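Local structure of VC0179-like protein (Escherichia coli, 4XJ6) at residues D168-E173 / I181-E186; G371-A376 / R387-A392; D98-F103 / T134-T139. The protein is a bacterial homologue of cyclic GMP-AMP synthase, a magnesium-dependent nucleotidyltransferase that probably joins GTP and ATP into a cyclic dinucleotide. All coordinates share one frame; numbering follows the deposited sequence.

Contact 1: D168-E173 / I181-E186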
loop_
_atom_site.group_PDB
_atom_site.type_symbol
_atom_site.label_atom_id
_atom_site.label_comp_id
_atom_site.label_asym_id
_atom_site.label_seq_id
_atom_site.Cartn_x
_atom_site.Cartn_y
_atom_site.Cartn_z
ATOM N N ASP A 168 13.736 -3.424 -18.958
ATOM C CA ASP A 168 12.585 -3.033 -19.765
ATOM C C ASP A 168 11.301 -3.450 -19.057
ATOM O O ASP A 168 11.221 -4.550 -18.510
ATOM C CB ASP A 168 12.651 -3.666 -21.159
ATOM C CG ASP A 168 13.881 -3.241 -21.939
ATOM O OD1 ASP A 168 13.808 -2.219 -22.654
ATOM O OD2 ASP A 168 14.917 -3.933 -21.843
ATOM N N GLY A 169 10.300 -2.575 -19.067
ATOM C CA GLY A 169 9.041 -2.850 -18.397
ATOM C C GLY A 169 9.040 -2.339 -16.970
ATOM O O GLY A 169 8.002 -2.308 -16.307
ATOM N N TRP A 170 10.217 -1.940 -16.497
ATOM C CA TRP A 170 10.366 -1.378 -15.161
ATOM C C TRP A 170 10.356 0.146 -15.236
ATOM O O TRP A 170 11.273 0.751 -15.793
ATOM C CB TRP A 170 11.657 -1.877 -14.504
ATOM C CG TRP A 170 11.662 -3.353 -14.206
ATOM C CD1 TRP A 170 11.408 -4.369 -15.082
ATOM C CD2 TRP A 170 11.955 -3.973 -12.948
ATOM N NE1 TRP A 170 11.514 -5.580 -14.446
ATOM C CE2 TRP A 170 11.849 -5.366 -13.136
ATOM C CE3 TRP A 170 12.290 -3.487 -11.682
ATOM C CZ2 TRP A 170 12.068 -6.277 -12.106
ATOM C CZ3 TRP A 170 12.507 -4.392 -10.659
ATOM C CH2 TRP A 170 12.394 -5.772 -10.878
ATOM N N VAL A 171 9.316 0.764 -14.682
ATOM C CA VAL A 171 9.154 2.213 -14.766
ATOM C C VAL A 171 9.024 2.867 -13.391
ATOM O O VAL A 171 8.187 2.470 -12.580
ATOM C CB VAL A 171 7.920 2.587 -15.614
ATOM C CG1 VAL A 171 7.647 4.083 -15.533
ATOM C CG2 VAL A 171 8.116 2.152 -17.059
ATOM N N PHE A 172 9.853 3.876 -13.144
ATOM C CA PHE A 172 9.834 4.598 -11.879
ATOM C C PHE A 172 8.724 5.645 -11.841
ATOM O O PHE A 172 8.487 6.349 -12.824
ATOM C CB PHE A 172 11.191 5.261 -11.631
ATOM C CG PHE A 172 11.207 6.177 -10.437
ATOM C CD1 PHE A 172 11.221 5.663 -9.153
ATOM C CD2 PHE A 172 11.213 7.553 -10.601
ATOM C CE1 PHE A 172 11.235 6.498 -8.054
ATOM C CE2 PHE A 172 11.227 8.397 -9.508
ATOM C CZ PHE A 172 11.239 7.868 -8.230
ATOM N N GLU A 173 8.041 5.738 -10.704
ATOM C CA GLU A 173 7.015 6.756 -10.495
ATOM C C GLU A 173 7.134 7.343 -9.092
ATOM O O GLU A 173 7.253 6.605 -8.114
ATOM C CB GLU A 173 5.612 6.176 -10.702
ATOM C CG GLU A 173 4.497 7.200 -10.548
ATOM C CD GLU A 173 3.110 6.582 -10.580
ATOM O OE1 GLU A 173 3.009 5.343 -10.685
ATOM O OE2 GLU A 173 2.118 7.339 -10.497
ATOM N N ILE A 181 8.163 1.600 -8.143
ATOM C CA ILE A 181 8.672 0.973 -9.350
ATOM C C ILE A 181 7.588 0.069 -9.932
ATOM O O ILE A 181 7.054 -0.806 -9.253
ATOM C CB ILE A 181 9.983 0.180 -9.086
ATOM C CG1 ILE A 181 10.534 -0.403 -10.391
ATOM C CG2 ILE A 181 9.798 -0.896 -8.013
ATOM C CD1 ILE A 181 11.087 0.647 -11.330
ATOM N N LYS A 182 7.238 0.313 -11.190
ATOM C CA LYS A 182 6.186 -0.450 -11.847
ATOM C C LYS A 182 6.789 -1.520 -12.741
ATOM O O LYS A 182 7.612 -1.223 -13.604
ATOM C CB LYS A 182 5.281 0.472 -12.666
ATOM C CG LYS A 182 4.592 1.554 -11.851
ATOM C CD LYS A 182 3.937 2.586 -12.755
ATOM C CE LYS A 182 2.806 1.977 -13.567
ATOM N NZ LYS A 182 1.665 1.565 -12.701
ATOM N N ILE A 183 6.379 -2.764 -12.530
ATOM C CA ILE A 183 6.878 -3.875 -13.326
ATOM C C ILE A 183 5.767 -4.406 -14.228
ATOM O O ILE A 183 4.985 -5.267 -13.825
ATOM C CB ILE A 183 7.417 -5.003 -12.435
ATOM C CG1 ILE A 183 8.298 -4.422 -11.327
ATOM C CG2 ILE A 183 8.186 -6.017 -13.265
ATOM C CD1 ILE A 183 8.751 -5.438 -10.307
ATOM N N TYR A 184 5.711 -3.880 -15.451
ATOM C CA TYR A 184 4.617 -4.145 -16.390
ATOM C C TYR A 184 4.401 -5.625 -16.686
ATOM O O TYR A 184 3.270 -6.111 -16.646
ATOM C CB TYR A 184 4.862 -3.403 -17.710
ATOM C CG TYR A 184 4.795 -1.898 -17.598
ATOM C CD1 TYR A 184 4.056 -1.291 -16.593
ATOM C CD2 TYR A 184 5.469 -1.085 -18.498
ATOM C CE1 TYR A 184 3.993 0.084 -16.485
ATOM C CE2 TYR A 184 5.412 0.293 -18.399
ATOM C CZ TYR A 184 4.672 0.871 -17.389
ATOM O OH TYR A 184 4.611 2.241 -17.287
ATOM N N ARG A 185 5.484 -6.333 -16.993
ATOM C CA ARG A 185 5.400 -7.739 -17.371
ATOM C C ARG A 185 4.815 -8.606 -16.257
ATOM O O ARG A 185 4.272 -9.679 -16.517
ATOM C CB ARG A 185 6.785 -8.262 -17.769
ATOM C CG ARG A 185 7.374 -7.577 -18.996
ATOM C CD ARG A 185 8.841 -7.930 -19.204
ATOM N NE ARG A 185 9.448 -7.112 -20.252
ATOM C CZ ARG A 185 10.137 -7.598 -21.279
ATOM N NH1 ARG A 185 10.319 -8.906 -21.398
ATOM N NH2 ARG A 185 10.648 -6.777 -22.186
ATOM N N GLU A 186 4.912 -8.133 -15.020
ATOM C CA GLU A 186 4.429 -8.904 -13.881
ATOM C C GLU A 186 3.151 -8.315 -13.283
ATOM O O GLU A 186 2.646 -8.813 -12.273
ATOM C CB GLU A 186 5.520 -8.995 -12.810
ATOM C CG GLU A 186 6.854 -9.547 -13.316
ATOM C CD GLU A 186 6.802 -11.031 -13.638
ATOM O OE1 GLU A 186 5.794 -11.686 -13.297
ATOM O OE2 GLU A 186 7.774 -11.546 -14.230
HETATM O O HOH W 1 0.973 3.834 -10.984
#

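Contact 2: G371-A376 / R387-A392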
loop_
_atom_site.group_PDB
_atom_site.type_symbol
_atom_site.label_atom_id
_atom_site.label_comp_id
_atom_site.label_asym_id
_atom_site.label_seq_id
_atom_site.Cartn_x
_atom_site.Cartn_y
_atom_site.Cartn_z
ATOM N N GLY A 371 -28.128 -2.025 -4.255
ATOM C CA GLY A 371 -29.156 -2.325 -5.234
ATOM C C GLY A 371 -28.777 -3.475 -6.140
ATOM O O GLY A 371 -29.621 -4.274 -6.539
ATOM N N ILE A 372 -27.491 -3.555 -6.461
ATOM C CA ILE A 372 -26.973 -4.608 -7.320
ATOM C C ILE A 372 -27.075 -5.978 -6.645
ATOM O O ILE A 372 -27.493 -6.959 -7.263
ATOM C CB ILE A 372 -25.508 -4.328 -7.709
ATOM C CG1 ILE A 372 -25.430 -3.117 -8.642
ATOM C CG2 ILE A 372 -24.876 -5.559 -8.341
ATOM C CD1 ILE A 372 -24.020 -2.641 -8.900
ATOM N N LEU A 373 -26.708 -6.030 -5.367
ATOM C CA LEU A 373 -26.718 -7.275 -4.605
ATOM C C LEU A 373 -28.129 -7.828 -4.408
ATOM O O LEU A 373 -28.316 -9.037 -4.251
ATOM C CB LEU A 373 -26.052 -7.070 -3.243
ATOM C CG LEU A 373 -24.575 -6.674 -3.264
ATOM C CD1 LEU A 373 -24.021 -6.615 -1.851
ATOM C CD2 LEU A 373 -23.767 -7.639 -4.123
ATOM N N LEU A 374 -29.119 -6.941 -4.411
ATOM C CA LEU A 374 -30.503 -7.343 -4.198
ATOM C C LEU A 374 -31.197 -7.722 -5.501
ATOM O O LEU A 374 -32.074 -8.587 -5.513
ATOM C CB LEU A 374 -31.277 -6.228 -3.504
ATOM C CG LEU A 374 -31.025 -6.102 -2.004
ATOM C CD1 LEU A 374 -31.397 -4.715 -1.555
ATOM C CD2 LEU A 374 -31.827 -7.147 -1.245
ATOM N N ALA A 375 -30.808 -7.068 -6.590
ATOM C CA ALA A 375 -31.343 -7.390 -7.907
ATOM C C ALA A 375 -30.863 -8.772 -8.321
ATOM O O ALA A 375 -31.613 -9.563 -8.891
ATOM C CB ALA A 375 -30.925 -6.341 -8.929
ATOM N N ALA A 376 -29.598 -9.047 -8.017
ATOM C CA ALA A 376 -29.000 -10.352 -8.263
ATOM C C ALA A 376 -29.740 -11.428 -7.478
ATOM O O ALA A 376 -30.108 -12.471 -8.021
ATOM C CB ALA A 376 -27.526 -10.341 -7.889
ATOM N N ARG A 387 -24.572 -12.547 -13.805
ATOM C CA ARG A 387 -24.285 -11.341 -14.576
ATOM C C ARG A 387 -24.586 -10.069 -13.788
ATOM O O ARG A 387 -23.939 -9.039 -13.982
ATOM C CB ARG A 387 -25.088 -11.327 -15.877
ATOM C CG ARG A 387 -24.643 -12.339 -16.918
ATOM C CD ARG A 387 -25.248 -12.006 -18.272
ATOM N NE ARG A 387 -26.686 -11.773 -18.172
ATOM C CZ ARG A 387 -27.608 -12.709 -18.369
ATOM N NH1 ARG A 387 -27.243 -13.945 -18.686
ATOM N NH2 ARG A 387 -28.896 -12.411 -18.254
ATOM N N LYS A 388 -25.572 -10.145 -12.901
ATOM C CA LYS A 388 -25.993 -8.975 -12.145
ATOM C C LYS A 388 -25.013 -8.658 -11.019
ATOM O O LYS A 388 -24.568 -7.520 -10.878
ATOM C CB LYS A 388 -27.394 -9.180 -11.576
ATOM C CG LYS A 388 -28.087 -7.880 -11.223
ATOM C CD LYS A 388 -28.221 -7.013 -12.462
ATOM C CE LYS A 388 -28.494 -5.564 -12.107
ATOM N NZ LYS A 388 -28.749 -4.724 -13.310
ATOM N N ILE A 389 -24.677 -9.666 -10.220
ATOM C CA ILE A 389 -23.760 -9.475 -9.098
ATOM C C ILE A 389 -22.340 -9.215 -9.603
ATOM O O ILE A 389 -21.514 -8.635 -8.897
ATOM C CB ILE A 389 -23.768 -10.693 -8.150
ATOM C CG1 ILE A 389 -23.045 -10.366 -6.841
ATOM C CG2 ILE A 389 -23.153 -11.904 -8.831
ATOM C CD1 ILE A 389 -23.261 -11.383 -5.748
ATOM N N ASN A 390 -22.064 -9.640 -10.834
ATOM C CA ASN A 390 -20.770 -9.390 -11.459
ATOM C C ASN A 390 -20.662 -7.965 -11.988
ATOM O O ASN A 390 -19.616 -7.561 -12.491
ATOM C CB ASN A 390 -20.513 -10.388 -12.589
ATOM C CG ASN A 390 -19.938 -11.698 -12.089
ATOM O OD1 ASN A 390 -19.752 -11.890 -10.888
ATOM N ND2 ASN A 390 -19.654 -12.610 -13.013
ATOM N N GLU A 391 -21.746 -7.206 -11.882
ATOM C CA GLU A 391 -21.686 -5.784 -12.189
ATOM C C GLU A 391 -21.040 -5.056 -11.021
ATOM O O GLU A 391 -20.529 -3.947 -11.166
ATOM C CB GLU A 391 -23.075 -5.217 -12.472
ATOM C CG GLU A 391 -23.717 -5.755 -13.739
ATOM C CD GLU A 391 -25.114 -5.218 -13.954
ATOM O OE1 GLU A 391 -25.410 -4.116 -13.449
ATOM O OE2 GLU A 391 -25.921 -5.901 -14.622
ATOM N N ALA A 392 -21.063 -5.704 -9.860
ATOM C CA ALA A 392 -20.489 -5.141 -8.648
ATOM C C ALA A 392 -19.019 -5.522 -8.491
ATOM O O ALA A 392 -18.177 -4.670 -8.204
ATOM C CB ALA A 392 -21.284 -5.595 -7.437
#

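Contact 3: D98-F103 / T134-T139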
loop_
_atom_site.group_PDB
_atom_site.type_symbol
_atom_site.label_atom_id
_atom_site.label_comp_id
_atom_site.label_asym_id
_atom_site.label_seq_id
_atom_site.Cartn_x
_atom_site.Cartn_y
_atom_site.Cartn_z
ATOM N N ASP A 98 28.010 9.321 11.325
ATOM C CA ASP A 98 28.301 8.150 12.146
ATOM C C ASP A 98 27.169 7.132 12.071
ATOM O O ASP A 98 27.407 5.933 11.922
ATOM C CB ASP A 98 28.541 8.558 13.602
ATOM C CG ASP A 98 29.859 9.279 13.795
ATOM O OD1 ASP A 98 30.761 9.104 12.950
ATOM O OD2 ASP A 98 29.994 10.018 14.793
ATOM N N ASP A 99 25.937 7.620 12.173
ATOM C CA ASP A 99 24.761 6.765 12.077
ATOM C C ASP A 99 24.665 6.116 10.701
ATOM O O ASP A 99 24.431 4.910 10.587
ATOM C CB ASP A 99 23.490 7.565 12.362
ATOM C CG ASP A 99 23.351 7.941 13.823
ATOM O OD1 ASP A 99 23.912 7.229 14.681
ATOM O OD2 ASP A 99 22.671 8.947 14.116
ATOM N N PHE A 100 24.846 6.929 9.664
ATOM C CA PHE A 100 24.722 6.475 8.287
ATOM C C PHE A 100 25.710 5.357 7.982
ATOM O O PHE A 100 25.356 4.360 7.363
ATOM C CB PHE A 100 24.924 7.649 7.325
ATOM C CG PHE A 100 24.677 7.303 5.883
ATOM C CD1 PHE A 100 23.417 6.920 5.457
ATOM C CD2 PHE A 100 25.700 7.374 4.955
ATOM C CE1 PHE A 100 23.184 6.603 4.133
ATOM C CE2 PHE A 100 25.475 7.061 3.630
ATOM C CZ PHE A 100 24.216 6.674 3.217
ATOM N N ILE A 101 26.943 5.526 8.444
ATOM C CA ILE A 101 28.011 4.562 8.204
ATOM C C ILE A 101 27.825 3.282 9.022
ATOM O O ILE A 101 28.147 2.183 8.564
ATOM C CB ILE A 101 29.391 5.190 8.528
ATOM C CG1 ILE A 101 29.681 6.345 7.573
ATOM C CG2 ILE A 101 30.505 4.154 8.466
ATOM C CD1 ILE A 101 30.902 7.144 7.956
ATOM N N LYS A 102 27.279 3.425 10.225
ATOM C CA LYS A 102 27.186 2.308 11.163
ATOM C C LYS A 102 26.063 1.316 10.851
ATOM O O LYS A 102 26.244 0.106 10.991
ATOM C CB LYS A 102 27.015 2.841 12.590
ATOM C CG LYS A 102 26.868 1.759 13.650
ATOM C CD LYS A 102 26.825 2.348 15.051
ATOM C CE LYS A 102 26.528 1.274 16.085
ATOM N NZ LYS A 102 27.532 0.174 16.050
ATOM N N PHE A 103 24.907 1.819 10.432
ATOM C CA PHE A 103 23.727 0.970 10.287
ATOM C C PHE A 103 23.342 0.698 8.840
ATOM O O PHE A 103 23.478 1.560 7.976
ATOM C CB PHE A 103 22.541 1.597 11.022
ATOM C CG PHE A 103 22.786 1.815 12.483
ATOM C CD1 PHE A 103 22.633 0.777 13.388
ATOM C CD2 PHE A 103 23.178 3.055 12.954
ATOM C CE1 PHE A 103 22.863 0.974 14.736
ATOM C CE2 PHE A 103 23.408 3.260 14.298
ATOM C CZ PHE A 103 23.251 2.219 15.191
ATOM N N THR A 134 11.518 0.958 3.435
ATOM C CA THR A 134 12.934 0.952 3.784
ATOM C C THR A 134 13.146 1.738 5.076
ATOM O O THR A 134 12.748 2.898 5.178
ATOM C CB THR A 134 13.795 1.549 2.662
ATOM O OG1 THR A 134 13.573 0.812 1.454
ATOM C CG2 THR A 134 15.274 1.507 3.031
ATOM N N TYR A 135 13.767 1.097 6.060
ATOM C CA TYR A 135 13.961 1.705 7.370
ATOM C C TYR A 135 15.439 1.950 7.660
ATOM O O TYR A 135 16.257 1.038 7.558
ATOM C CB TYR A 135 13.364 0.819 8.464
ATOM C CG TYR A 135 11.863 0.642 8.395
ATOM C CD1 TYR A 135 11.279 -0.168 7.428
ATOM C CD2 TYR A 135 11.032 1.261 9.317
ATOM C CE1 TYR A 135 9.911 -0.338 7.370
ATOM C CE2 TYR A 135 9.663 1.097 9.268
ATOM C CZ TYR A 135 9.108 0.296 8.296
ATOM O OH TYR A 135 7.745 0.126 8.240
ATOM N N MET A 136 15.777 3.179 8.031
ATOM C CA MET A 136 17.155 3.501 8.382
ATOM C C MET A 136 17.291 3.798 9.870
ATOM O O MET A 136 16.765 4.798 10.357
ATOM C CB MET A 136 17.658 4.696 7.571
ATOM C CG MET A 136 19.124 5.031 7.811
ATOM S SD MET A 136 20.222 3.672 7.369
ATOM C CE MET A 136 21.802 4.313 7.915
ATOM N N PRO A 137 17.994 2.921 10.601
ATOM C CA PRO A 137 18.315 3.157 12.011
ATOM C C PRO A 137 19.235 4.364 12.182
ATOM O O PRO A 137 20.264 4.459 11.513
ATOM C CB PRO A 137 19.019 1.862 12.435
ATOM C CG PRO A 137 18.600 0.845 11.427
ATOM C CD PRO A 137 18.453 1.600 10.146
ATOM N N MET A 138 18.866 5.276 13.073
ATOM C CA MET A 138 19.638 6.491 13.270
ATOM C C MET A 138 19.253 7.157 14.577
ATOM O O MET A 138 18.277 6.771 15.215
ATOM C CB MET A 138 19.415 7.465 12.113
ATOM C CG MET A 138 18.027 8.085 12.112
ATOM S SD MET A 138 17.725 9.166 10.704
ATOM C CE MET A 138 17.753 7.986 9.358
ATOM N N THR A 139 20.023 8.163 14.974
ATOM C CA THR A 139 19.615 9.016 16.081
ATOM C C THR A 139 18.344 9.757 15.673
ATOM O O THR A 139 18.308 10.427 14.639
ATOM C CB THR A 139 20.704 10.035 16.474
ATOM O OG1 THR A 139 21.883 9.340 16.896
ATOM C CG2 THR A 139 20.214 10.917 17.605
#

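Contact 1: D168-E173 / I181-E186
Trp-170 lies across from Ile-183 and Phe-172 from Ile-181 as non-hydrogen-bonded antiparallel pairs, with the hydrogen-bonded pair Val-171 and Lys-182 between them. The short strand axes run at 152° to each other. Val-171 N donates to Lys-182 O over 2.8 Å, while Lys-182 N returns a bond to Val-171 O at 2.7 Å. One step further Tyr-184 N reaches Gly-169 O, which carries the ladder past the strand ends and into the 3-10 turn of 184-186.

On the face bearing Trp-170 and Ile-183, the isoleucine lies alongside the indole and pointing the same way. Its CD1 sits 3.8 Å from the centroid of the six-membered ring and 15° off the normal, a CH-pi contact, while CG2 lies over the same face near the pyrrole NE1. Ile-183 CG1 stands beside its own backbone N (chi1 -46°) and CG2 anti to that N, a setting that spreads both branches under the indole. Ile-181 CG1 adds an oblique contact to Trp-170 CE3 at 3.8 Å. Ile-36 of helix 24-57 and Leu-163 of helix 149-166 also touch Trp-170, so helices cover this face.

The face of Val-171 and Lys-182 is mixed. Val-171 CG2 meets the Tyr-184 ring obliquely, 3.5 Å from CE2. Beside this apolar contact, Lys-182 bends at its last two torsions, and one water joins its NZ (2.9 Å) to Glu-173 OE1, the ions themselves standing beyond salt-bridge distance; the direct salt bridge of NZ is to Glu-127. Two neighbouring antiparallel strands, 170-174 and 179-183, paired in register and joined by a short turn, make this a beta hairpin of the nucleotidyltransferase sheet.

Contact 2: G371-A376 / R387-A392
Ile-372 enters the helix 382-393 as a knob into a hole formed by Lys-388, Ile-389, Glu-391 and Ala-392, within an antiparallel helix pair of the C-terminal domain. The short axes approach to 8.1 Å at 166°, a close spacing consistent with the small side chains of Ala-376 and Ala-392 at the interface.

The tight part centres on methyl groups. Ile-372 CG2, anti to its backbone N, is directed into the hole, where it lies 3.7 Å from Ala-392 CB and close to the Lys-388 carbonyl. A turn further on, Ala-376 CB touches Ile-389 CB at 3.8 Å, and Leu-373 CD2 reaches Ile-389 CG1 at 3.9 Å. Phe-5 covers Ala-376 and Ile-389, while Tyr-9 of helix 6-10 covers Leu-373 and Ile-389, so the N-terminal region packs against this side.

Towards the partly exposed Ala-375 the contact thins. Lys-388 contributes its aliphatic chain: CG stands 4.0 Å from Ala-375 CB, and the bend at chi2 (60°) carries the amino group away from helix 357-377. At the kink, the amides of Glu-391 and Ala-392 bond three residues back, to the carbonyls of Lys-388 and Ile-389. Near the helix end, Gln-289 NE2 bonds to the carbonyls of Glu-391 and Ala-392. On the exposed side, Lys-388 NZ forms a salt bridge within its own helix, one whose hydrogen bonds are weak, lying 3.3 Å from Glu-391 OE2.

Contact 3: D98-F103 / T134-T139
Asp-99 and Thr-139 meet where the last turn of helix 94-102 packs on the end of strand 128-138, a helix packed on a strand of the nucleotidyltransferase sheet; the short axes come within 7.8 Å at 126°. Two donors converge on a single carboxylate oxygen, Asp-99 OD2. The Thr-139 hydroxyl approaches its syn lone pair, with OG1 2.9 Å from Asp-99 OD2, whereas Thr-139 N, also 2.9 Å from Asp-99 OD2 and nearly straight (162° at the hydrogen), comes from above the carboxylate plane, 67° out of it.

Beside this polar point, Phe-103 CG rests on Pro-137 CB at 3.8 Å, the two side chains crossing obliquely. Met-136 CE slips under the helix end, 3.9 Å from Phe-100 CD1 and near the Phe-103 carbonyl; a bend at chi2 turns the thioether that way.

In the next shell, Ala-48 and Ala-52 of helix 24-57 and Leu-151 and Leu-155 of helix 149-166 pack round Phe-100, and Met-194 of the neighbouring strand backs Met-136. Lys-199 NZ also bonds to Thr-139 OG1, and this second partner probably reinforces the hydroxyl's donation to the aspartate. Lys-102 CG lies 3.8 Å above the plane of the Phe-103 ring, over its centre.

Contacts 1 and 3 reach the same mixed sheet, with centres 29 Å apart and no atoms touching, and helices 24-57 and 149-166 pack against both. Contact 3 is buried and ties a helix to the sheet through an aspartate and an apolar patch; contact 1 is a surface contact that pairs neighbouring strands by backbone bonds, and its Glu-173 side chain lies about 8 Å from a bound 3'-deoxy-GTP. Contact 2 belongs to the C-terminal domain, its centre 52 Å from that of contact 3 and across the chain's centre. Partly buried, it joins two helices by methyl packing and keeps its salt bridge inside one helix.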